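Local coordinates for protein macrophomate synthase intermolecular Diels-Alderase (Macrophoma commelinae, PDB 1IZC) that belongs to the HpcH/HpaI aldolase/citrate lyase family of TIM-barrel proteins and binds a magnesium ion together with pyruvic acid, at residues A[124-127]-A[131-134]; A[195-198]-A[204-207]; A[161-166]-A[175-180]; A[147-152]-A[169-174]; A[67-72]-A[82-87]. The protein carries 1 engineered substitution. All blocks are in the same frame, centred on the assembly; numbering follows the deposited sequence.

Contact 1. Residues A[124-127]-A[131-134]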
# COMPACT_ATOMS: atom_id res chain seq x y z
N PRO A 124 -3.18 -8.59 26.53
CA PRO A 124 -2.47 -7.71 27.45
C PRO A 124 -3.31 -7.17 28.61
O PRO A 124 -4.54 -7.15 28.57
CB PRO A 124 -1.95 -6.60 26.54
CG PRO A 124 -3.00 -6.49 25.47
CD PRO A 124 -3.46 -7.94 25.23
N HIS A 125 -2.59 -6.77 29.66
CA HIS A 125 -3.18 -6.14 30.84
C HIS A 125 -4.33 -6.90 31.47
O HIS A 125 -5.32 -6.29 31.86
CB HIS A 125 -3.65 -4.73 30.46
CG HIS A 125 -2.70 -4.01 29.55
ND1 HIS A 125 -1.47 -3.54 29.99
CD2 HIS A 125 -2.74 -3.77 28.22
CE1 HIS A 125 -0.81 -3.05 28.96
NE2 HIS A 125 -1.55 -3.18 27.87
N VAL A 126 -4.21 -8.21 31.59
CA VAL A 126 -5.29 -8.99 32.19
C VAL A 126 -5.32 -8.80 33.70
O VAL A 126 -4.28 -8.90 34.36
CB VAL A 126 -5.14 -10.49 31.86
CG1 VAL A 126 -6.14 -11.32 32.67
CG2 VAL A 126 -5.40 -10.72 30.39
N GLU A 127 -6.50 -8.51 34.24
CA GLU A 127 -6.64 -8.31 35.68
C GLU A 127 -7.77 -9.13 36.29
O GLU A 127 -7.82 -9.30 37.52
CB GLU A 127 -6.84 -6.82 35.99
CG GLU A 127 -5.70 -5.95 35.50
CD GLU A 127 -5.83 -4.50 35.89
OE1 GLU A 127 -6.97 -4.01 36.02
OE2 GLU A 127 -4.79 -3.84 36.06
N GLU A 131 -12.30 -10.82 32.07
CA GLU A 131 -11.67 -10.29 30.86
C GLU A 131 -11.20 -11.44 29.97
O GLU A 131 -11.30 -11.37 28.74
CB GLU A 131 -10.47 -9.40 31.20
CG GLU A 131 -10.86 -8.15 31.96
CD GLU A 131 -9.67 -7.35 32.42
OE1 GLU A 131 -8.64 -7.95 32.79
OE2 GLU A 131 -9.77 -6.10 32.43
N VAL A 132 -10.69 -12.49 30.59
CA VAL A 132 -10.22 -13.64 29.83
C VAL A 132 -11.40 -14.37 29.20
O VAL A 132 -11.33 -14.81 28.06
CB VAL A 132 -9.42 -14.61 30.73
CG1 VAL A 132 -8.97 -15.81 29.92
CG2 VAL A 132 -8.21 -13.89 31.33
N ARG A 133 -12.50 -14.50 29.93
CA ARG A 133 -13.65 -15.19 29.37
C ARG A 133 -14.28 -14.46 28.19
O ARG A 133 -14.93 -15.07 27.35
CB ARG A 133 -14.67 -15.52 30.47
CG ARG A 133 -14.05 -16.52 31.44
CD ARG A 133 -15.02 -17.26 32.34
NE ARG A 133 -14.28 -18.38 32.92
CZ ARG A 133 -14.01 -18.53 34.21
NH1 ARG A 133 -14.42 -17.63 35.09
NH2 ARG A 133 -13.26 -19.55 34.61
N GLU A 134 -14.07 -13.15 28.10
CA GLU A 134 -14.59 -12.41 26.96
C GLU A 134 -13.81 -12.85 25.73
O GLU A 134 -14.35 -12.93 24.63
CB GLU A 134 -14.47 -10.90 27.17
CG GLU A 134 -15.52 -10.35 28.12
CD GLU A 134 -16.94 -10.72 27.70
OE1 GLU A 134 -17.35 -10.34 26.58
OE2 GLU A 134 -17.64 -11.39 28.49
O HOH W 1 -7.48 -4.36 33.02
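V126 and E131 bring their backbones closest, CA to CA 6.6 Å, where the loop 124-127 runs beside the first turns of the helix that holds 131-134. The main bond is made by the E131 carboxylate. E127 N donates to E131 OE1 at 2.6 Å, nearly straight at 167°, and meets that oxygen close to the line of its C-O bond. The E131 chain is extended beyond CG and runs past V126 in the opposite direction; its reach brings OE1 to the loop backbone. This is the loop of a TIM barrel that leads from strand 120-123 into helix 129-139, and the carboxylate ties the loop to the helix that follows it. Water 1 sits 2.9 Å from E131 OE2 and 3.1 Å from H125 O, and K104 forms a salt bridge with the same carboxylate oxygen. Deeper in, the contact is apolar. V126 CG1, opposite the backbone N (chi1 171°), is the branch that meets V132 CG2, at 3.6 Å, and the two side chains cross at about a right angle. The H125 imidazole bonds through NE2 to E72, and the side chain lies about 4 Å from a bound magnesium ion.

Contact 2. Residues A[195-198]-A[204-207]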
# COMPACT_ATOMS: atom_id res chain seq x y z
N ALA A 195 -6.10 -16.46 40.80
CA ALA A 195 -7.36 -16.77 40.15
C ALA A 195 -7.21 -16.91 38.64
O ALA A 195 -7.78 -17.80 38.02
CB ALA A 195 -8.39 -15.70 40.47
N ILE A 196 -6.42 -16.02 38.04
CA ILE A 196 -6.24 -16.07 36.60
C ILE A 196 -5.51 -17.35 36.19
O ILE A 196 -5.90 -18.02 35.23
CB ILE A 196 -5.46 -14.82 36.11
CG1 ILE A 196 -6.28 -13.56 36.40
CG2 ILE A 196 -5.19 -14.94 34.60
CD1 ILE A 196 -5.49 -12.26 36.27
N ALA A 197 -4.48 -17.71 36.95
CA ALA A 197 -3.68 -18.90 36.66
C ALA A 197 -4.47 -20.19 36.77
O ALA A 197 -4.13 -21.18 36.12
CB ALA A 197 -2.47 -18.95 37.60
N ALA A 198 -5.51 -20.17 37.59
CA ALA A 198 -6.35 -21.34 37.82
C ALA A 198 -7.45 -21.56 36.79
O ALA A 198 -8.18 -22.56 36.85
CB ALA A 198 -6.97 -21.26 39.23
N GLY A 204 -1.37 -20.74 28.76
CA GLY A 204 -0.07 -20.16 29.01
C GLY A 204 -0.23 -18.87 29.80
O GLY A 204 -1.34 -18.36 29.92
N LEU A 205 0.86 -18.36 30.35
CA LEU A 205 0.84 -17.11 31.11
C LEU A 205 2.09 -16.32 30.77
O LEU A 205 3.18 -16.89 30.67
CB LEU A 205 0.80 -17.36 32.62
CG LEU A 205 -0.58 -17.62 33.21
CD1 LEU A 205 -0.44 -18.08 34.66
CD2 LEU A 205 -1.43 -16.36 33.11
N MET A 206 1.94 -15.01 30.61
CA MET A 206 3.07 -14.14 30.28
C MET A 206 3.09 -12.97 31.24
O MET A 206 2.05 -12.52 31.68
CB MET A 206 2.93 -13.62 28.84
CG MET A 206 4.06 -12.70 28.39
SD MET A 206 3.75 -12.15 26.70
CE MET A 206 4.37 -13.58 25.74
N PHE A 207 4.29 -12.46 31.54
CA PHE A 207 4.42 -11.31 32.43
C PHE A 207 4.89 -10.14 31.58
O PHE A 207 5.56 -10.33 30.56
CB PHE A 207 5.46 -11.59 33.52
CG PHE A 207 5.34 -10.69 34.72
CD1 PHE A 207 4.45 -10.99 35.75
CD2 PHE A 207 6.11 -9.53 34.83
CE1 PHE A 207 4.34 -10.16 36.87
CE2 PHE A 207 6.00 -8.70 35.96
CZ PHE A 207 5.11 -9.02 36.97
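L205 meets I196 and A197 through apolar contacts alone, and all three residues are buried. Its two methyl branches divide the work. L205 CD1 takes A197, lying 3.7 Å from A197 CB and 3.9 Å from A197 CA, so this methyl rests against the helix backbone as well as the side chain. L205 CD2 turns to the preceding residue and stands 4.3 Å from I196 CG2, a looser touch. The first torsion of L205 sets CG beside the backbone N and opposite the carbonyl carbon (chi1 -84°), and the fork then opens toward the helix. A197 CA and L205 CA are 7.4 Å apart, the nearest approach of the two backbones, consistent with the small side chain of A197.

The backbone bonds stay within each element or go to its other neighbours. At the end of helix 193-197, A198 N makes a weak 3.3 Å bond to A195 O. L205 pairs with P249 and F251 on one flank of the strand, and M206 pairs with P182 and I184 on the other. Strand 205-207 lies between strands 179-184 and 250-253 of the closed eight-stranded parallel TIM barrel, and the helix segment lies against its outer face.

Side chains alternate along the strand. L205 points toward the helix, while M206 lies on the other face.

Further apolar groups enclose the contact. F239 and A243 of helix 230-245 pack on L205, and A242 of the same helix packs on A197. I196 also rests on P182 and I184 of strand 179-184.

Contact 3. Residues A[161-166]-A[175-180]; sequences ASLFPN and NNHVCI
F164 is the centre of this contact, with N176 over one face of its ring and H177 at its edge. N176 ND2 lies 3.1 Å from F164 CE2 and 3.4 Å from F164 CZ, so the amide nitrogen sits over the outer part of the ring rather than its middle. The amide is not laid flat on the ring, as the two planes are 52° apart. This is an amide-aromatic contact.

H177 NE2 reaches the edge of the phenyl ring, near the ring plane, 3.6 Å from F164 CE1. The two rings meet obliquely, with centroids 5.6 Å apart and planes at 59°, and their side chains slide past each other in opposite directions. On the H177 ring, L163 CD1 approaches the edge at H177 CE1, 4.0 Å away, and the side chains of L163 and H177 cross at about a right angle. The far nitrogen of that imidazole, ND1, is bonded to P25 O, which helps hold the ring in this orientation.

The loop has its own brace. S162 OG accepts from F164 N at 3.0 Å, forming an ST turn that ends at F164. F164 CG stands beside its backbone N (chi1 -59°), and the ring reaches toward the helix.

L163 O also bonds to Q8 of a neighbouring subunit, so the loop lies at a subunit interface. The loop 161-166 packs on the last turn of helix 171-177. From there V178 leaves the helix and rests on M139 of helix 129-139, and the chain enters barrel strand 179-184, where C179 pairs with A119 and I121.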
# COMPACT_ATOMS: atom_id res chain seq x y z
N ALA A 161 -9.19 -28.89 3.65
CA ALA A 161 -8.60 -30.03 4.35
C ALA A 161 -8.39 -29.76 5.83
O ALA A 161 -8.10 -28.64 6.23
CB ALA A 161 -7.27 -30.41 3.70
N SER A 162 -8.53 -30.80 6.63
CA SER A 162 -8.37 -30.71 8.08
C SER A 162 -7.72 -32.00 8.57
O SER A 162 -7.84 -33.04 7.93
CB SER A 162 -9.73 -30.54 8.77
OG SER A 162 -9.62 -30.72 10.18
N LEU A 163 -7.03 -31.94 9.71
CA LEU A 163 -6.41 -33.13 10.27
C LEU A 163 -7.48 -33.96 10.97
O LEU A 163 -7.27 -35.14 11.23
CB LEU A 163 -5.37 -32.77 11.33
CG LEU A 163 -4.12 -32.01 10.88
CD1 LEU A 163 -3.28 -31.70 12.11
CD2 LEU A 163 -3.34 -32.86 9.88
N PHE A 164 -8.60 -33.33 11.27
CA PHE A 164 -9.69 -34.00 11.98
C PHE A 164 -10.75 -34.58 11.06
O PHE A 164 -10.98 -34.08 9.97
CB PHE A 164 -10.34 -33.02 12.96
CG PHE A 164 -9.37 -32.48 13.97
CD1 PHE A 164 -8.55 -31.41 13.66
CD2 PHE A 164 -9.23 -33.10 15.21
CE1 PHE A 164 -7.58 -30.96 14.57
CE2 PHE A 164 -8.27 -32.67 16.13
CZ PHE A 164 -7.44 -31.60 15.80
N PRO A 165 -11.41 -35.67 11.50
CA PRO A 165 -12.45 -36.36 10.72
C PRO A 165 -13.69 -35.50 10.53
O PRO A 165 -14.09 -34.76 11.44
CB PRO A 165 -12.78 -37.60 11.57
CG PRO A 165 -11.59 -37.77 12.46
CD PRO A 165 -11.17 -36.36 12.78
N ASN A 166 -14.31 -35.61 9.36
CA ASN A 166 -15.53 -34.87 9.03
C ASN A 166 -15.49 -33.46 9.60
O ASN A 166 -16.41 -33.04 10.31
CB ASN A 166 -16.75 -35.60 9.58
CG ASN A 166 -16.76 -37.07 9.20
OD1 ASN A 166 -16.82 -37.42 8.02
ND2 ASN A 166 -16.69 -37.94 10.21
N ASN A 175 -10.80 -25.13 17.36
CA ASN A 175 -11.03 -25.30 18.78
C ASN A 175 -10.00 -26.18 19.51
O ASN A 175 -9.84 -26.08 20.73
CB ASN A 175 -12.47 -25.78 19.02
CG ASN A 175 -13.50 -24.63 18.92
OD1 ASN A 175 -13.17 -23.50 18.54
ND2 ASN A 175 -14.75 -24.93 19.26
N ASN A 176 -9.29 -27.02 18.76
CA ASN A 176 -8.30 -27.90 19.36
C ASN A 176 -6.86 -27.37 19.29
O ASN A 176 -6.02 -27.76 20.08
CB ASN A 176 -8.31 -29.28 18.69
CG ASN A 176 -9.63 -30.00 18.85
OD1 ASN A 176 -10.32 -29.83 19.85
ND2 ASN A 176 -9.98 -30.81 17.86
N HIS A 177 -6.59 -26.48 18.33
CA HIS A 177 -5.22 -25.99 18.17
C HIS A 177 -4.90 -24.65 18.81
O HIS A 177 -3.76 -24.41 19.23
CB HIS A 177 -4.88 -25.85 16.67
CG HIS A 177 -4.69 -27.15 15.96
ND1 HIS A 177 -4.22 -27.22 14.66
CD2 HIS A 177 -4.90 -28.43 16.35
CE1 HIS A 177 -4.15 -28.48 14.29
NE2 HIS A 177 -4.55 -29.24 15.29
N VAL A 178 -5.90 -23.77 18.86
CA VAL A 178 -5.74 -22.40 19.35
C VAL A 178 -5.61 -22.24 20.86
O VAL A 178 -6.38 -22.83 21.62
CB VAL A 178 -6.88 -21.51 18.82
CG1 VAL A 178 -6.75 -20.09 19.36
CG2 VAL A 178 -6.85 -21.50 17.28
N CYS A 179 -4.66 -21.40 21.26
CA CYS A 179 -4.36 -21.15 22.68
C CYS A 179 -4.58 -19.72 23.14
O CYS A 179 -4.43 -18.76 22.35
CB CYS A 179 -2.91 -21.52 22.97
SG CYS A 179 -2.47 -23.23 22.57
N ILE A 180 -4.92 -19.57 24.42
CA ILE A 180 -5.14 -18.27 25.05
C ILE A 180 -4.07 -18.09 26.13
O ILE A 180 -3.88 -18.96 26.99
CB ILE A 180 -6.54 -18.15 25.72
CG1 ILE A 180 -7.64 -18.33 24.69
CG2 ILE A 180 -6.70 -16.77 26.33
CD1 ILE A 180 -9.04 -18.02 25.25

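Contact 4. Residues A[147-152]-A[169-174]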
# COMPACT_ATOMS: atom_id res chain seq x y z
N ARG A 147 -17.49 -17.55 18.60
CA ARG A 147 -16.70 -17.01 17.50
C ARG A 147 -17.48 -17.13 16.20
O ARG A 147 -18.12 -18.15 15.93
CB ARG A 147 -15.37 -17.76 17.37
CG ARG A 147 -14.54 -17.33 16.15
CD ARG A 147 -13.25 -18.14 16.03
NE ARG A 147 -12.55 -17.83 14.78
CZ ARG A 147 -11.52 -18.54 14.31
NH1 ARG A 147 -11.07 -19.58 14.99
NH2 ARG A 147 -10.97 -18.23 13.15
N SER A 148 -17.41 -16.08 15.39
CA SER A 148 -18.10 -16.05 14.11
C SER A 148 -17.27 -16.78 13.06
O SER A 148 -16.06 -16.58 12.94
CB SER A 148 -18.34 -14.61 13.68
OG SER A 148 -19.00 -14.58 12.43
N PHE A 149 -17.95 -17.60 12.28
CA PHE A 149 -17.32 -18.38 11.23
C PHE A 149 -17.16 -17.55 9.94
O PHE A 149 -18.14 -17.02 9.41
CB PHE A 149 -18.20 -19.60 10.97
CG PHE A 149 -17.56 -20.62 10.10
CD1 PHE A 149 -16.68 -21.56 10.63
CD2 PHE A 149 -17.81 -20.63 8.73
CE1 PHE A 149 -16.05 -22.50 9.81
CE2 PHE A 149 -17.19 -21.57 7.90
CZ PHE A 149 -16.31 -22.51 8.45
N SER A 150 -15.94 -17.45 9.42
CA SER A 150 -15.69 -16.69 8.19
C SER A 150 -15.82 -17.59 6.97
O SER A 150 -15.32 -18.70 6.96
CB SER A 150 -14.28 -16.09 8.18
OG SER A 150 -13.98 -15.50 6.92
N PRO A 151 -16.50 -17.09 5.93
CA PRO A 151 -16.65 -17.91 4.72
C PRO A 151 -15.47 -17.77 3.77
O PRO A 151 -15.23 -18.67 2.96
CB PRO A 151 -17.94 -17.35 4.11
CG PRO A 151 -17.80 -15.88 4.39
CD PRO A 151 -17.33 -15.88 5.85
N TRP A 152 -14.73 -16.67 3.88
CA TRP A 152 -13.62 -16.39 2.96
C TRP A 152 -12.27 -17.04 3.22
O TRP A 152 -11.35 -16.87 2.41
CB TRP A 152 -13.39 -14.88 2.86
CG TRP A 152 -14.61 -14.01 2.98
CD1 TRP A 152 -15.00 -13.31 4.09
CD2 TRP A 152 -15.58 -13.73 1.97
NE1 TRP A 152 -16.15 -12.60 3.82
CE2 TRP A 152 -16.53 -12.84 2.52
CE3 TRP A 152 -15.73 -14.14 0.63
CZ2 TRP A 152 -17.62 -12.36 1.80
CZ3 TRP A 152 -16.82 -13.65 -0.10
CH2 TRP A 152 -17.75 -12.77 0.49
N TYR A 169 -15.17 -27.63 7.85
CA TYR A 169 -15.12 -26.22 8.16
C TYR A 169 -14.00 -25.88 9.13
O TYR A 169 -13.85 -24.73 9.54
CB TYR A 169 -16.48 -25.81 8.70
CG TYR A 169 -17.54 -26.17 7.69
CD1 TYR A 169 -18.15 -27.43 7.71
CD2 TYR A 169 -17.84 -25.32 6.63
CE1 TYR A 169 -19.03 -27.83 6.70
CE2 TYR A 169 -18.71 -25.70 5.61
CZ TYR A 169 -19.30 -26.96 5.64
OH TYR A 169 -20.13 -27.35 4.62
N ASN A 170 -13.21 -26.89 9.46
CA ASN A 170 -12.07 -26.73 10.34
C ASN A 170 -12.43 -26.16 11.71
O ASN A 170 -11.63 -25.48 12.35
CB ASN A 170 -10.99 -25.89 9.63
CG ASN A 170 -10.04 -26.76 8.81
OD1 ASN A 170 -9.13 -27.37 9.37
ND2 ASN A 170 -10.25 -26.83 7.50
N VAL A 171 -13.64 -26.44 12.16
CA VAL A 171 -14.06 -26.00 13.47
C VAL A 171 -13.27 -26.76 14.53
O VAL A 171 -12.90 -26.20 15.56
CB VAL A 171 -15.58 -26.26 13.67
CG1 VAL A 171 -15.93 -26.21 15.16
CG2 VAL A 171 -16.37 -25.20 12.92
N ALA A 172 -13.00 -28.04 14.28
CA ALA A 172 -12.24 -28.84 15.23
C ALA A 172 -10.80 -28.35 15.28
O ALA A 172 -10.18 -28.25 16.34
CB ALA A 172 -12.28 -30.33 14.82
N THR A 173 -10.26 -28.04 14.10
CA THR A 173 -8.89 -27.55 14.01
C THR A 173 -8.75 -26.33 14.90
O THR A 173 -7.85 -26.24 15.74
CB THR A 173 -8.56 -27.15 12.57
OG1 THR A 173 -8.63 -28.31 11.74
CG2 THR A 173 -7.16 -26.54 12.49
N SER A 174 -9.66 -25.38 14.71
CA SER A 174 -9.62 -24.15 15.48
C SER A 174 -9.80 -24.35 16.97
O SER A 174 -9.04 -23.81 17.78
CB SER A 174 -10.67 -23.18 14.95
OG SER A 174 -10.35 -22.80 13.61
O HOH W 2 -8.75 -20.67 13.98
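S174 OG and R147 NH1 are joined by water 2, which is 2.7 Å from S174 OG and accepts from R147 NH1 at 2.8 Å. The same hydroxyl is 3.2 Å from N170 O, a bond that is not settled. R147 runs out extended, and water 2 meets its guanidinium at the edge, in plane. The group is fixed further by a salt bridge from NH2 to D115. In the TIM-barrel fold this contact lies in a long excursion between helix 129-139 and strand 179-184, where the loop 147-152 packs on the start of helix 171-177. F149 gives most of the apolar contact. Its CE1 points at Y169 O, 3.1 Å away and near the ring plane. Its CZ presses on Y169 CB at 3.3 Å. The two rings are oblique, with planes at 65°. N170 stands at the N-cap position without a capping bond from its side chain. Instead its OD1 accepts from T173 OG1 at 2.6 Å, with the donor tilted 17° from the carbonyl plane. The loop also reaches a neighbouring subunit. F149 N and the S148 hydroxyl bond to D211 of that subunit, a magnesium ligand, and the F149 side chain lies about 6 Å from bound pyruvic acid.

Contact 5. Residues A[67-72]-A[82-87]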
# COMPACT_ATOMS: atom_id res chain seq x y z
N VAL A 67 6.60 -17.31 15.61
CA VAL A 67 6.83 -15.90 15.32
C VAL A 67 5.74 -15.25 16.18
O VAL A 67 4.57 -15.60 16.06
CB VAL A 67 6.58 -15.54 13.84
CG1 VAL A 67 6.72 -14.02 13.65
CG2 VAL A 67 7.60 -16.27 12.95
N TRP A 68 6.16 -14.35 17.05
CA TRP A 68 5.27 -13.65 17.97
C TRP A 68 5.03 -12.27 17.38
O TRP A 68 5.91 -11.41 17.41
CB TRP A 68 5.99 -13.55 19.32
CG TRP A 68 5.19 -13.11 20.49
CD1 TRP A 68 4.49 -13.91 21.35
CD2 TRP A 68 5.08 -11.78 20.99
NE1 TRP A 68 3.96 -13.15 22.37
CE2 TRP A 68 4.30 -11.83 22.17
CE3 TRP A 68 5.56 -10.53 20.56
CZ2 TRP A 68 3.99 -10.69 22.92
CZ3 TRP A 68 5.26 -9.40 21.32
CH2 TRP A 68 4.48 -9.49 22.48
N ILE A 69 3.83 -12.05 16.84
CA ILE A 69 3.51 -10.76 16.21
C ILE A 69 2.78 -9.86 17.20
O ILE A 69 1.76 -10.25 17.76
CB ILE A 69 2.65 -10.98 14.96
CG1 ILE A 69 3.37 -11.94 14.01
CG2 ILE A 69 2.36 -9.63 14.28
CD1 ILE A 69 2.58 -12.28 12.75
N ASP A 70 3.31 -8.66 17.40
CA ASP A 70 2.70 -7.72 18.33
C ASP A 70 1.79 -6.72 17.63
O ASP A 70 2.26 -5.81 16.94
CB ASP A 70 3.80 -6.98 19.11
CG ASP A 70 3.24 -6.03 20.15
OD1 ASP A 70 2.03 -6.11 20.45
OD2 ASP A 70 4.02 -5.22 20.68
N VAL A 71 0.49 -6.89 17.81
CA VAL A 71 -0.47 -6.00 17.20
C VAL A 71 -0.89 -4.95 18.22
O VAL A 71 -1.48 -3.94 17.86
CB VAL A 71 -1.71 -6.77 16.67
CG1 VAL A 71 -2.68 -5.82 16.01
CG2 VAL A 71 -1.26 -7.80 15.67
N GLU A 72 -0.59 -5.17 19.50
CA GLU A 72 -0.97 -4.15 20.46
C GLU A 72 -0.16 -2.89 20.17
O GLU A 72 -0.70 -1.79 20.16
CB GLU A 72 -0.71 -4.56 21.92
CG GLU A 72 -1.08 -3.41 22.89
CD GLU A 72 -0.74 -3.68 24.35
OE1 GLU A 72 0.18 -4.48 24.63
OE2 GLU A 72 -1.39 -3.07 25.22
N HIS A 82 -2.82 -9.99 8.35
CA HIS A 82 -3.28 -11.23 7.71
C HIS A 82 -2.15 -11.81 6.85
O HIS A 82 -1.85 -13.00 6.93
CB HIS A 82 -4.53 -10.91 6.87
CG HIS A 82 -4.90 -11.96 5.86
ND1 HIS A 82 -4.38 -11.98 4.58
CD2 HIS A 82 -5.81 -12.97 5.90
CE1 HIS A 82 -4.96 -12.94 3.88
NE2 HIS A 82 -5.84 -13.55 4.66
N ASP A 83 -1.51 -10.96 6.05
CA ASP A 83 -0.44 -11.44 5.18
C ASP A 83 0.79 -11.88 5.96
O ASP A 83 1.48 -12.82 5.54
CB ASP A 83 -0.04 -10.36 4.16
CG ASP A 83 -1.10 -10.13 3.09
OD1 ASP A 83 -2.06 -10.92 2.99
OD2 ASP A 83 -0.97 -9.16 2.31
N ALA A 84 1.08 -11.23 7.08
CA ALA A 84 2.25 -11.58 7.87
C ALA A 84 2.03 -12.96 8.51
O ALA A 84 2.92 -13.80 8.55
CB ALA A 84 2.50 -10.52 8.97
N ILE A 85 0.81 -13.19 8.99
CA ILE A 85 0.52 -14.48 9.62
C ILE A 85 0.65 -15.59 8.57
O ILE A 85 1.28 -16.63 8.82
CB ILE A 85 -0.87 -14.47 10.26
CG1 ILE A 85 -0.86 -13.47 11.43
CG2 ILE A 85 -1.24 -15.88 10.78
CD1 ILE A 85 -2.26 -13.19 12.04
N HIS A 86 0.07 -15.37 7.39
CA HIS A 86 0.18 -16.35 6.30
C HIS A 86 1.65 -16.55 5.96
O HIS A 86 2.11 -17.68 5.81
CB HIS A 86 -0.51 -15.85 5.03
CG HIS A 86 -1.98 -16.10 4.98
ND1 HIS A 86 -2.76 -15.74 3.90
CD2 HIS A 86 -2.82 -16.68 5.88
CE1 HIS A 86 -4.01 -16.09 4.13
NE2 HIS A 86 -4.08 -16.66 5.32
N ALA A 87 2.40 -15.46 5.81
CA ALA A 87 3.82 -15.61 5.44
C ALA A 87 4.62 -16.40 6.48
O ALA A 87 5.47 -17.23 6.11
CB ALA A 87 4.45 -14.24 5.22
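This contact belongs to a beta-alpha-beta unit of the TIM barrel, strand 66-70, helix 78-91 and strand 97-101, and it joins the first two. I69 of the strand meets A84 and I85 of the helix. The touching atom is I69 CD1, 3.9 Å from I85 CG1 and 4.2 Å from A84 CB. I69 CG1 stands beside the backbone N (chi1 -55°) and the chain runs on extended, which puts its terminal methyl against two successive helix residues. The side chains of I69 and I85 run at a slant to each other. The backbones are well apart, with I69 CA 8.1 Å from I85 CA. All three residues are buried, and only carbon atoms meet.

On the helix, H82 ND1 donates to D83 OD1 at 3.0 Å, near the plane of its ring but 33° out of the carboxylate plane. That carboxylate also forms a salt bridge with K57 of a neighbouring subunit. At the strand end, D70 forms a salt bridge with R101, a residue of the pyruvic acid pocket.

Around this core, L81 of the same helix packs on I69, A113 and A116 of helix 107-116 pack on I85, and the strand pairs with strand 97-101.

In the fold
Contacts 2 and 5 are the buried ones. Each sets a helix on a barrel strand through apolar side chains, and they meet inside the barrel where M206 CE touches W68 NE1. Contact 1 is partly buried and mixes a carboxylate bond with valine packing. It touches contact 2 through V126 and I196, and it reaches contact 5 near the magnesium ion. Contacts 3 and 4 lie farther from the chain centre. They share helix 171-177 and are tied by S162 with T173 and by A161 with N170. Their chemistry is aromatic and polar, with water in contact 4. Contact 2 alone has no other chain of the assembly touching its segments.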